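CD160 antigen (Homo sapiens, PDB 6NGG) acts as an immune-cell receptor for MHC class I molecules, also binds TNFRSF14 directly, and delivers stimulatory or inhibitory signals that regulate cell activation and differentiation. Local coordinates at residues 7-10 with 15-18; 21-24 with 30-33; 34-37 with 42-45; 37-40 with 46-49; 54-57 with 62-65. The protein carries 1 engineered substitution. One frame throughout, in Å; residues are numbered along the deposited sequence.

Overall arrangement
Interactions 1 to 5 all lie in one immunoglobulin-like sandwich, and their chemistry follows their place in it. Interaction 1 is a sheet ladder, partly buried, between strands 3-11 and 14-22. Interactions 2 and 3 are the buried ones and share strand 31-37: the first packs apolar and aromatic side chains between the two sheets, the second ties the strand to its following loop by a disulfide. Interaction 4, centred only about 4 Å from interaction 3, belongs to the same loop but is a watery surface contact. Interaction 5, also at the surface, touches interaction 2 where Arg56 meets His23 and Leu54 meets Met33, and lies farthest from interaction 4, about 25 Å between centres.

Interaction 1: residues 7-10 with 15-18; sequences SASQ and LNLI
Ser7 with Ile18 and Ser9 with Asn16 are the hydrogen-bonded pairs of an antiparallel ladder, segments 7-10 and 15-18 running with their axes 4.7 Å apart at closest approach. The shortest of the four backbone bonds goes from Asn16 N to Ser9 O, at 2.7 Å. Between these rungs, Ala8 CA comes within 3.2 Å of Asn16 O in a CA-H...O contact. On the face carrying Asn16, its amide reaches across the ladder and ND2 donates to Ser9 OG at 3.0 Å, the hydroxyl oxygen lying close to the amide plane. OD1 of the same amide bonds Thr73 OG1 and Arg14 NE, so both ends of the group are held and its rotation is fixed. The two strands form a hairpin at the edge of the three-stranded sheet of the immunoglobulin sandwich, with strand 67-74 on the far side of 14-22. Ile18 lies next along this outer face, its CB 3.4 Å from Ser7 OG. Water 1 spans the same pair, donating to Ile18 O and sitting 2.9 Å from Ser7 OG. The other face looks into the sandwich, where Leu15 and Leu17 pack on Ile105 of strand 97-107. A chi1 of 180° turns Leu15 CG away from its own amide nitrogen and sends CD1 toward the partner strand, 3.5 Å from Ser9 O and 4.1 Å from Gln10 CB.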
loop_
_atom_site.group_PDB
_atom_site.type_symbol
_atom_site.label_atom_id
_atom_site.label_comp_id
_atom_site.label_asym_id
_atom_site.label_seq_id
_atom_site.Cartn_x
_atom_site.Cartn_y
_atom_site.Cartn_z
ATOM N N SER A 7 -2.377 -6.226 3.132
ATOM C CA SER A 7 -2.544 -7.603 2.745
ATOM C C SER A 7 -1.685 -7.985 1.532
ATOM O O SER A 7 -0.956 -7.155 0.948
ATOM C CB SER A 7 -4.032 -7.866 2.472
ATOM O OG SER A 7 -4.504 -7.069 1.418
ATOM N N ALA A 8 -1.754 -9.260 1.152
ATOM C CA ALA A 8 -0.927 -9.769 0.053
ATOM C C ALA A 8 -1.627 -10.947 -0.589
ATOM O O ALA A 8 -2.374 -11.612 0.096
ATOM C CB ALA A 8 0.407 -10.162 0.610
ATOM N N SER A 9 -1.505 -11.103 -1.920
ATOM C CA SER A 9 -2.009 -12.224 -2.664
ATOM C C SER A 9 -0.887 -12.633 -3.649
ATOM O O SER A 9 0.029 -11.838 -3.923
ATOM C CB SER A 9 -3.329 -11.866 -3.416
ATOM O OG SER A 9 -3.059 -10.977 -4.495
ATOM N N GLN A 10 -0.893 -13.887 -4.084
ATOM C CA GLN A 10 0.147 -14.346 -4.996
ATOM C C GLN A 10 -0.428 -15.453 -5.892
ATOM O O GLN A 10 -1.434 -16.099 -5.551
ATOM C CB GLN A 10 1.372 -14.835 -4.256
ATOM C CG GLN A 10 1.205 -16.058 -3.438
ATOM C CD GLN A 10 1.188 -17.380 -4.196
ATOM O OE1 GLN A 10 1.790 -17.536 -5.262
ATOM N NE2 GLN A 10 0.512 -18.365 -3.614
ATOM N N LEU A 15 3.709 -11.667 -6.864
ATOM C CA LEU A 15 3.277 -11.295 -5.510
ATOM C C LEU A 15 2.663 -9.909 -5.558
ATOM O O LEU A 15 3.268 -8.947 -6.111
ATOM C CB LEU A 15 4.473 -11.215 -4.611
ATOM C CG LEU A 15 4.199 -10.826 -3.134
ATOM C CD1 LEU A 15 3.234 -11.717 -2.451
ATOM C CD2 LEU A 15 5.538 -10.805 -2.419
ATOM N N ASN A 16 1.460 -9.788 -5.036
ATOM C CA ASN A 16 0.819 -8.483 -4.984
ATOM C C ASN A 16 0.768 -7.940 -3.549
ATOM O O ASN A 16 0.261 -8.650 -2.658
ATOM C CB ASN A 16 -0.606 -8.633 -5.524
ATOM C CG ASN A 16 -0.660 -9.311 -6.863
ATOM O OD1 ASN A 16 -0.088 -8.836 -7.818
ATOM N ND2 ASN A 16 -1.347 -10.480 -6.920
ATOM N N LEU A 17 1.226 -6.728 -3.312
ATOM C CA LEU A 17 1.217 -6.130 -1.973
ATOM C C LEU A 17 0.106 -5.102 -1.997
ATOM O O LEU A 17 0.067 -4.241 -2.895
ATOM C CB LEU A 17 2.552 -5.493 -1.635
ATOM C CG LEU A 17 3.767 -6.433 -1.603
ATOM C CD1 LEU A 17 5.056 -5.696 -1.204
ATOM C CD2 LEU A 17 3.544 -7.671 -0.764
ATOM N N ILE A 18 -0.820 -5.204 -1.057
ATOM C CA ILE A 18 -2.084 -4.452 -1.081
ATOM C C ILE A 18 -2.267 -3.563 0.169
ATOM O O ILE A 18 -2.246 -4.014 1.304
ATOM C CB ILE A 18 -3.266 -5.397 -1.280
ATOM C CG1 ILE A 18 -3.008 -6.356 -2.500
ATOM C CG2 ILE A 18 -4.573 -4.646 -1.400
ATOM C CD1 ILE A 18 -3.831 -7.617 -2.528
HETATM O O HOH W 1 -5.238 -4.377 2.151
#

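Interaction 2: residues 21-24 with 30-33; sequences VWHK and GFVM. Engineered in segment 30-33: Met33 (natural residue Val).
Val21 packs against both Phe31 and Met33 where strand 14-22 of one sheet of the immunoglobulin sandwich faces strand 31-37 of the other, beside the loop that joins them. This is interior packing across the sandwich rather than strand pairing: even the nearest alpha carbons, Val21 CA and Met33 CA, are 7.9 Å apart. The tight part belongs to the two valine branches. CG1, anti to the backbone nitrogen (chi1 178°), lies over one face of the Phe31 ring, 4.0 Å from Phe31 CZ. CG2 turns to the engineered Met33, meeting Met33 CG at 3.6 Å and Met33 SD at 3.7 Å. Ala89 of strand 83-91 also packs against Val21.

Toward the loop the fit is less regular. His23 and Phe31 meet obliquely, their planes at 53°, and the closest atoms are His23 CD2 and Phe31 CZ at 3.8 Å. Beyond them the contact gives way to solvent: Lys24 and Gly30 are exposed and stay apart from the opposite segment, while Trp22 points the other way, its NE1 bonded to Thr5 OG1. Both nitrogens of the buried histidine ring are nonetheless engaged. NE2 pairs with Ser68 OG on strand 67-74, and ND1 donates to Lys24 O at 3.0 Å, with that oxygen near the imidazole plane but the nitrogen well above the carbonyl plane.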
loop_
_atom_site.group_PDB
_atom_site.type_symbol
_atom_site.label_atom_id
_atom_site.label_comp_id
_atom_site.label_asym_id
_atom_site.label_seq_id
_atom_site.Cartn_x
_atom_site.Cartn_y
_atom_site.Cartn_z
ATOM N N VAL A 21 -7.078 1.791 2.469
ATOM C CA VAL A 21 -7.575 2.828 3.342
ATOM C C VAL A 21 -9.079 2.703 3.475
ATOM O O VAL A 21 -9.768 2.662 2.505
ATOM C CB VAL A 21 -7.254 4.240 2.771
ATOM C CG1 VAL A 21 -7.809 5.319 3.668
ATOM C CG2 VAL A 21 -5.769 4.413 2.527
ATOM N N TRP A 22 -9.536 2.692 4.707
ATOM C CA TRP A 22 -10.935 2.669 5.050
ATOM C C TRP A 22 -11.353 4.076 5.480
ATOM O O TRP A 22 -10.597 4.804 6.173
ATOM C CB TRP A 22 -11.210 1.688 6.177
ATOM C CG TRP A 22 -10.790 0.290 5.747
ATOM C CD1 TRP A 22 -9.542 -0.232 5.780
ATOM C CD2 TRP A 22 -11.626 -0.687 5.164
ATOM N NE1 TRP A 22 -9.533 -1.502 5.258
ATOM C CE2 TRP A 22 -10.806 -1.804 4.852
ATOM C CE3 TRP A 22 -12.976 -0.696 4.748
ATOM C CZ2 TRP A 22 -11.305 -2.951 4.179
ATOM C CZ3 TRP A 22 -13.478 -1.842 4.097
ATOM C CH2 TRP A 22 -12.647 -2.970 3.864
ATOM N N HIS A 23 -12.525 4.453 5.018
ATOM C CA HIS A 23 -13.015 5.811 5.171
ATOM C C HIS A 23 -14.518 5.843 5.068
ATOM O O HIS A 23 -15.108 4.967 4.541
ATOM C CB HIS A 23 -12.406 6.681 4.081
ATOM C CG HIS A 23 -12.536 6.154 2.682
ATOM N ND1 HIS A 23 -13.699 6.228 1.959
ATOM C CD2 HIS A 23 -11.595 5.664 1.831
ATOM C CE1 HIS A 23 -13.497 5.732 0.745
ATOM N NE2 HIS A 23 -12.208 5.431 0.636
ATOM N N LYS A 24 -15.126 6.841 5.664
ATOM C CA LYS A 24 -16.510 7.157 5.358
ATOM C C LYS A 24 -16.756 7.358 3.905
ATOM O O LYS A 24 -15.889 7.895 3.160
ATOM C CB LYS A 24 -16.863 8.481 5.996
ATOM C CG LYS A 24 -17.719 8.327 7.173
ATOM C CD LYS A 24 -16.943 8.189 8.402
ATOM C CE LYS A 24 -17.757 8.877 9.485
ATOM N NZ LYS A 24 -17.082 8.636 10.791
ATOM N N GLY A 30 -9.125 13.164 -1.649
ATOM C CA GLY A 30 -8.192 14.152 -1.169
ATOM C C GLY A 30 -7.050 13.533 -0.365
ATOM O O GLY A 30 -6.391 14.230 0.395
ATOM N N PHE A 31 -6.792 12.242 -0.527
ATOM C CA PHE A 31 -5.598 11.633 0.108
ATOM C C PHE A 31 -4.815 10.875 -0.966
ATOM O O PHE A 31 -5.379 10.442 -1.956
ATOM C CB PHE A 31 -5.910 10.704 1.315
ATOM C CG PHE A 31 -6.843 9.585 1.011
ATOM C CD1 PHE A 31 -6.374 8.368 0.428
ATOM C CD2 PHE A 31 -8.190 9.714 1.293
ATOM C CE1 PHE A 31 -7.225 7.349 0.138
ATOM C CE2 PHE A 31 -9.061 8.657 0.985
ATOM C CZ PHE A 31 -8.570 7.458 0.418
ATOM N N VAL A 32 -3.517 10.750 -0.752
ATOM C CA VAL A 32 -2.642 9.886 -1.534
ATOM C C VAL A 32 -2.215 8.708 -0.674
ATOM O O VAL A 32 -1.932 8.847 0.513
ATOM C CB VAL A 32 -1.424 10.669 -2.088
ATOM C CG1 VAL A 32 -0.584 11.277 -0.962
ATOM C CG2 VAL A 32 -0.561 9.821 -2.993
ATOM N N MET A 33 -2.204 7.538 -1.308
ATOM C CA MET A 33 -1.756 6.279 -0.727
ATOM C C MET A 33 -0.400 5.970 -1.312
ATOM O O MET A 33 -0.130 6.257 -2.461
ATOM C CB MET A 33 -2.707 5.131 -1.090
ATOM C CG MET A 33 -4.164 5.284 -0.558
ATOM S SD MET A 33 -5.356 3.946 -1.154
ATOM C CE MET A 33 -5.591 4.364 -2.862
#

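Interaction 3: residues 34-37 with 42-45; sequences FLCK and DCSP
The Phe34 ring is met on one face by Pro45 and at its edge by Cys43, while Cys36 binds Cys43 covalently. Pro45 CD stands almost squarely over the ring centre, 3.7 Å from the Phe34 centroid and 13° off the normal, a CH-pi contact. Pro45 CG sits beside it over the same face, 3.5 Å from Phe34 CD1. Ser44 C lies over the same face, 3.5 Å from Phe34 CD2, with Ser44 CA just beyond the rim. The phenylalanine chi1 of 50° sets CG between the backbone nitrogen and the carbonyl carbon and brings the ring broadside to the loop.

Cys43 SG approaches differently, near the ring plane and 3.5 Å from Phe34 CE2, a sulfur-aromatic contact at the edge. It gets there by standing anti to its own backbone nitrogen, whereas Cys36 SG stands anti to its carbonyl carbon; the sulfurs join at 2.1 Å between Cys36 SG and Cys43 SG. This bridge comes in addition to the Cys19-Cys87 disulfide, which joins the two sheets of the immunoglobulin sandwich. It binds strand 31-37 to the loop leading to strand 50-52, with Cys88 of strand 83-91 touching both Phe34 and Cys43. A chi3 of 88° is close to the relaxed value for a disulfide, so the loop is fixed to the strand by a covalent link with little torsional strain.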
loop_
_atom_site.group_PDB
_atom_site.type_symbol
_atom_site.label_atom_id
_atom_site.label_comp_id
_atom_site.label_asym_id
_atom_site.label_seq_id
_atom_site.Cartn_x
_atom_site.Cartn_y
_atom_site.Cartn_z
ATOM N N PHE A 34 0.445 5.335 -0.525
ATOM C CA PHE A 34 1.777 4.936 -0.991
ATOM C C PHE A 34 2.380 3.816 -0.132
ATOM O O PHE A 34 1.988 3.562 0.949
ATOM C CB PHE A 34 2.698 6.182 -1.097
ATOM C CG PHE A 34 2.727 7.079 0.164
ATOM C CD1 PHE A 34 1.743 8.038 0.392
ATOM C CD2 PHE A 34 3.760 6.966 1.078
ATOM C CE1 PHE A 34 1.762 8.826 1.509
ATOM C CE2 PHE A 34 3.801 7.769 2.203
ATOM C CZ PHE A 34 2.771 8.675 2.433
ATOM N N LEU A 35 3.322 3.122 -0.710
ATOM C CA LEU A 35 3.920 1.974 -0.093
ATOM C C LEU A 35 5.394 2.255 -0.104
ATOM O O LEU A 35 5.959 2.551 -1.169
ATOM C CB LEU A 35 3.619 0.732 -0.982
ATOM C CG LEU A 35 4.434 -0.541 -0.581
ATOM C CD1 LEU A 35 3.913 -1.101 0.741
ATOM C CD2 LEU A 35 4.393 -1.585 -1.583
ATOM N N CYS A 36 6.011 2.130 1.068
ATOM C CA CYS A 36 7.468 2.315 1.207
ATOM C C CYS A 36 8.176 1.038 1.679
ATOM O O CYS A 36 7.552 0.169 2.317
ATOM C CB CYS A 36 7.722 3.436 2.227
ATOM S SG CYS A 36 7.231 5.097 1.713
ATOM N N LYS A 37 9.454 0.925 1.300
ATOM C CA LYS A 37 10.330 -0.180 1.629
ATOM C C LYS A 37 11.549 0.326 2.372
ATOM O O LYS A 37 12.309 1.099 1.823
ATOM C CB LYS A 37 10.744 -0.924 0.393
ATOM C CG LYS A 37 11.580 -2.152 0.651
ATOM C CD LYS A 37 11.938 -2.845 -0.664
ATOM C CE LYS A 37 12.783 -4.056 -0.354
ATOM N NZ LYS A 37 14.087 -3.678 0.243
ATOM N N ASP A 42 11.382 8.615 6.722
ATOM C CA ASP A 42 11.087 9.542 5.582
ATOM C C ASP A 42 10.164 8.930 4.504
ATOM O O ASP A 42 10.338 9.216 3.303
ATOM C CB ASP A 42 12.412 10.040 4.964
ATOM C CG ASP A 42 13.251 8.887 4.358
ATOM O OD1 ASP A 42 12.845 7.715 4.451
ATOM O OD2 ASP A 42 14.287 9.128 3.737
ATOM N N CYS A 43 9.204 8.092 4.924
ATOM C CA CYS A 43 8.281 7.477 3.984
ATOM C C CYS A 43 7.380 8.590 3.495
ATOM O O CYS A 43 6.722 9.240 4.292
ATOM C CB CYS A 43 7.446 6.374 4.615
ATOM S SG CYS A 43 6.232 5.622 3.443
ATOM N N SER A 44 7.355 8.791 2.194
ATOM C CA SER A 44 6.506 9.777 1.548
ATOM C C SER A 44 6.182 9.306 0.161
ATOM O O SER A 44 6.819 8.368 -0.360
ATOM C CB SER A 44 7.234 11.120 1.458
ATOM O OG SER A 44 8.382 10.978 0.698
ATOM N N PRO A 45 5.321 10.038 -0.528
ATOM C CA PRO A 45 5.143 9.685 -1.924
ATOM C C PRO A 45 6.459 9.746 -2.738
ATOM O O PRO A 45 6.730 8.849 -3.527
ATOM C CB PRO A 45 4.059 10.676 -2.391
ATOM C CG PRO A 45 3.251 10.812 -1.196
ATOM C CD PRO A 45 4.250 10.941 -0.074
#

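Interaction 4: residues 37-40 with 46-49; sequences KDRS and ETSL
Lys37 and Leu49, then Arg39 and Thr47, face each other across the two arms of one loop, segments 37-40 and 46-49, at a spacing too wide for direct backbone bonding: Lys37 CA and Leu49 CA are 7.1 Å apart. Water 2 fills the role instead. It accepts from Lys37 N at 2.9 Å and donates to Thr47 O at 2.7 Å, one solvent molecule tying amide to carbonyl.

Among the side chains, Arg39 lays one face of its guanidinium group over Thr47. Thr47 CB stands 3.8 Å from Arg39 NE, offset toward the rim of the group, and the methyl CG2 is 3.9 Å from Arg39 NH2. The arginine chain is bent at chi2 and chi3, which folds the guanidinium back over the threonine. Its charge is answered within the loop, NE forming a salt bridge to Asp42 OD1, and Thr47 OG1 bonds the backbone of that same aspartate through its O, so Asp42 is a partner of both, and Ser44 N also bonds Thr47 OG1. At the strand end, Lys37 CB meets Leu49 CD1 at 3.9 Å. From there the lysine runs extended until its last torsion (chi4 -65°), which swings NZ to Asp38 OD2 at 2.7 Å in a salt bridge; Ser82 O is a second partner.

The arms connect strand 31-37 to the edge strand 50-52 of the five-stranded sheet, and strand 83-91 lies alongside: its Tyr85 touches both Lys37 and Leu49, while Thr84 N is held by Asp38 OD1.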
loop_
_atom_site.group_PDB
_atom_site.type_symbol
_atom_site.label_atom_id
_atom_site.label_comp_id
_atom_site.label_asym_id
_atom_site.label_seq_id
_atom_site.Cartn_x
_atom_site.Cartn_y
_atom_site.Cartn_z
ATOM N N LYS A 37 9.454 0.925 1.300
ATOM C CA LYS A 37 10.330 -0.180 1.629
ATOM C C LYS A 37 11.549 0.326 2.372
ATOM O O LYS A 37 12.309 1.099 1.823
ATOM C CB LYS A 37 10.744 -0.924 0.393
ATOM C CG LYS A 37 11.580 -2.152 0.651
ATOM C CD LYS A 37 11.938 -2.845 -0.664
ATOM C CE LYS A 37 12.783 -4.056 -0.354
ATOM N NZ LYS A 37 14.087 -3.678 0.243
ATOM N N ASP A 38 11.720 -0.114 3.615
ATOM C CA ASP A 38 12.977 0.083 4.411
ATOM C C ASP A 38 13.406 1.514 4.544
ATOM O O ASP A 38 14.578 1.824 4.383
ATOM C CB ASP A 38 14.165 -0.666 3.793
ATOM C CG ASP A 38 14.030 -2.172 3.811
ATOM O OD1 ASP A 38 13.644 -2.764 4.817
ATOM O OD2 ASP A 38 14.426 -2.781 2.820
ATOM N N ARG A 39 12.453 2.400 4.805
ATOM C CA ARG A 39 12.736 3.793 5.089
ATOM C C ARG A 39 12.917 3.928 6.562
ATOM O O ARG A 39 12.385 3.123 7.368
ATOM C CB ARG A 39 11.609 4.690 4.633
ATOM C CG ARG A 39 11.256 4.622 3.157
ATOM C CD ARG A 39 12.426 4.635 2.188
ATOM N NE ARG A 39 13.207 5.860 2.267
ATOM C CZ ARG A 39 14.203 6.142 1.428
ATOM N NH1 ARG A 39 14.509 5.266 0.473
ATOM N NH2 ARG A 39 14.857 7.274 1.526
ATOM N N SER A 40 13.692 4.912 6.974
ATOM C CA SER A 40 13.760 5.174 8.410
ATOM C C SER A 40 13.232 6.556 8.535
ATOM O O SER A 40 13.961 7.485 8.361
ATOM C CB SER A 40 15.172 5.007 9.022
ATOM O OG SER A 40 16.091 5.475 8.120
ATOM N N GLU A 46 7.330 10.682 -2.430
ATOM C CA GLU A 46 8.598 10.805 -3.179
ATOM C C GLU A 46 9.576 9.649 -2.906
ATOM O O GLU A 46 10.431 9.351 -3.744
ATOM C CB GLU A 46 9.332 12.105 -2.783
ATOM C CG GLU A 46 8.673 13.405 -3.216
ATOM C CD GLU A 46 7.283 13.669 -2.595
ATOM O OE1 GLU A 46 6.377 14.060 -3.389
ATOM O OE2 GLU A 46 7.078 13.490 -1.349
ATOM N N THR A 47 9.505 9.035 -1.729
ATOM C CA THR A 47 10.366 7.872 -1.436
ATOM C C THR A 47 9.686 6.511 -1.613
ATOM O O THR A 47 10.272 5.486 -1.243
ATOM C CB THR A 47 10.971 7.980 -0.027
ATOM O OG1 THR A 47 9.932 8.052 0.961
ATOM C CG2 THR A 47 11.835 9.222 0.093
ATOM N N SER A 48 8.485 6.492 -2.188
ATOM C CA SER A 48 7.655 5.288 -2.253
ATOM C C SER A 48 7.980 4.455 -3.446
ATOM O O SER A 48 8.349 4.984 -4.474
ATOM C CB SER A 48 6.140 5.649 -2.346
ATOM O OG SER A 48 5.800 6.262 -3.613
ATOM N N LEU A 49 7.706 3.170 -3.356
ATOM C CA LEU A 49 7.736 2.283 -4.544
ATOM C C LEU A 49 6.574 2.525 -5.475
ATOM O O LEU A 49 6.674 2.266 -6.658
ATOM C CB LEU A 49 7.689 0.839 -4.137
ATOM C CG LEU A 49 8.788 0.393 -3.184
ATOM C CD1 LEU A 49 8.576 -1.053 -2.814
ATOM C CD2 LEU A 49 10.147 0.596 -3.819
HETATM O O HOH W 2 10.453 2.872 -0.628
#

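Interaction 5: residues 54-57 with 62-65; sequences LKRD and GVGE
The long connection that leaves edge strand 50-52 and crosses to strand 67-74 of the other sheet doubles back on itself, bringing Leu54 and Arg56 against Val63. Val63 meets both, one branch for each. CG2 takes the leucine side, 3.8 Å from Leu54 CG, and also rests 3.6 Å from Lys55 O. CG1 goes to the arginine and lies over one face of the guanidinium, 3.6 Å from Arg56 NH2 and toward the rim of the group. Leu54 adds a contact with the chain just before the valine, its CD2 3.4 Å from Gly62 O. Gly62 itself has a positive phi of 95°, a conformation that glycine adopts readily, and its backbone bonds to Gln69.

This stretch closes one end of the immunoglobulin sandwich, next to the loop joining strands 14-22 and 31-37, and Arg56 works at the junction. Its chain is bent at chi3, which brings the guanidinium over the valine. There NH2 approaches Gly64 O at 2.6 Å, a weak bond because the N-H points well off the oxygen, at 127°; the oxygen lies near the guanidinium plane, at its edge. The strongest polar partner is Ser68 at the start of strand 67-74, its OG bonded by NH1; NH2 also bonds Ser67 O. His23, Ala28 and Glu29 touch the arginine side chain too.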
loop_
_atom_site.group_PDB
_atom_site.type_symbol
_atom_site.label_atom_id
_atom_site.label_comp_id
_atom_site.label_asym_id
_atom_site.label_seq_id
_atom_site.Cartn_x
_atom_site.Cartn_y
_atom_site.Cartn_z
ATOM N N LEU A 54 -6.799 8.169 -6.129
ATOM C CA LEU A 54 -7.767 7.404 -6.869
ATOM C C LEU A 54 -8.932 8.291 -7.280
ATOM O O LEU A 54 -9.496 9.014 -6.459
ATOM C CB LEU A 54 -8.215 6.255 -5.954
ATOM C CG LEU A 54 -8.711 4.943 -6.534
ATOM C CD1 LEU A 54 -7.833 4.348 -7.628
ATOM C CD2 LEU A 54 -8.921 3.991 -5.352
ATOM N N LYS A 55 -9.331 8.245 -8.542
ATOM C CA LYS A 55 -10.532 8.973 -8.908
ATOM C C LYS A 55 -11.688 7.999 -8.872
ATOM O O LYS A 55 -11.528 6.817 -9.245
ATOM C CB LYS A 55 -10.367 9.687 -10.247
ATOM C CG LYS A 55 -10.384 8.811 -11.496
ATOM C CD LYS A 55 -9.830 9.578 -12.700
ATOM C CE LYS A 55 -8.512 10.330 -12.397
ATOM N NZ LYS A 55 -7.926 11.040 -13.562
ATOM N N ARG A 56 -12.841 8.485 -8.424
ATOM C CA ARG A 56 -13.934 7.618 -7.907
ATOM C C ARG A 56 -15.139 7.391 -8.814
ATOM O O ARG A 56 -16.189 6.971 -8.388
ATOM C CB ARG A 56 -14.346 8.140 -6.567
ATOM C CG ARG A 56 -13.064 8.139 -5.689
ATOM C CD ARG A 56 -13.427 8.078 -4.293
ATOM N NE ARG A 56 -13.845 6.785 -3.840
ATOM C CZ ARG A 56 -13.046 5.838 -3.319
ATOM N NH1 ARG A 56 -11.720 5.990 -3.326
ATOM N NH2 ARG A 56 -13.559 4.738 -2.853
ATOM N N ASP A 57 -14.909 7.494 -10.082
ATOM C CA ASP A 57 -15.897 7.121 -11.035
ATOM C C ASP A 57 -16.117 5.579 -11.001
ATOM O O ASP A 57 -15.222 4.786 -10.540
ATOM C CB ASP A 57 -15.421 7.610 -12.392
ATOM C CG ASP A 57 -15.075 9.086 -12.353
ATOM O OD1 ASP A 57 -15.827 9.798 -11.631
ATOM O OD2 ASP A 57 -13.995 9.486 -12.907
ATOM N N GLY A 62 -10.195 -0.654 -7.564
ATOM C CA GLY A 62 -9.750 -0.215 -6.249
ATOM C C GLY A 62 -10.724 0.688 -5.525
ATOM O O GLY A 62 -10.440 1.079 -4.429
ATOM N N VAL A 63 -11.849 1.035 -6.177
ATOM C CA VAL A 63 -12.809 2.030 -5.668
ATOM C C VAL A 63 -13.930 1.259 -4.982
ATOM O O VAL A 63 -14.637 0.469 -5.620
ATOM C CB VAL A 63 -13.401 2.961 -6.768
ATOM C CG1 VAL A 63 -14.509 3.813 -6.174
ATOM C CG2 VAL A 63 -12.295 3.859 -7.315
ATOM N N GLY A 64 -14.017 1.468 -3.666
ATOM C CA GLY A 64 -15.095 0.934 -2.808
ATOM C C GLY A 64 -15.912 2.072 -2.192
ATOM O O GLY A 64 -15.481 3.212 -2.150
ATOM N N GLU A 65 -17.074 1.718 -1.679
ATOM C CA GLU A 65 -17.938 2.657 -1.001
ATOM C C GLU A 65 -17.293 3.251 0.246
ATOM O O GLU A 65 -17.419 4.436 0.450
ATOM C CB GLU A 65 -19.286 2.025 -0.661
ATOM C CG GLU A 65 -20.325 3.024 -0.167
ATOM C CD GLU A 65 -21.712 2.401 0.030
ATOM O OE1 GLU A 65 -21.843 1.205 0.283
ATOM O OE2 GLU A 65 -22.686 3.123 -0.062
#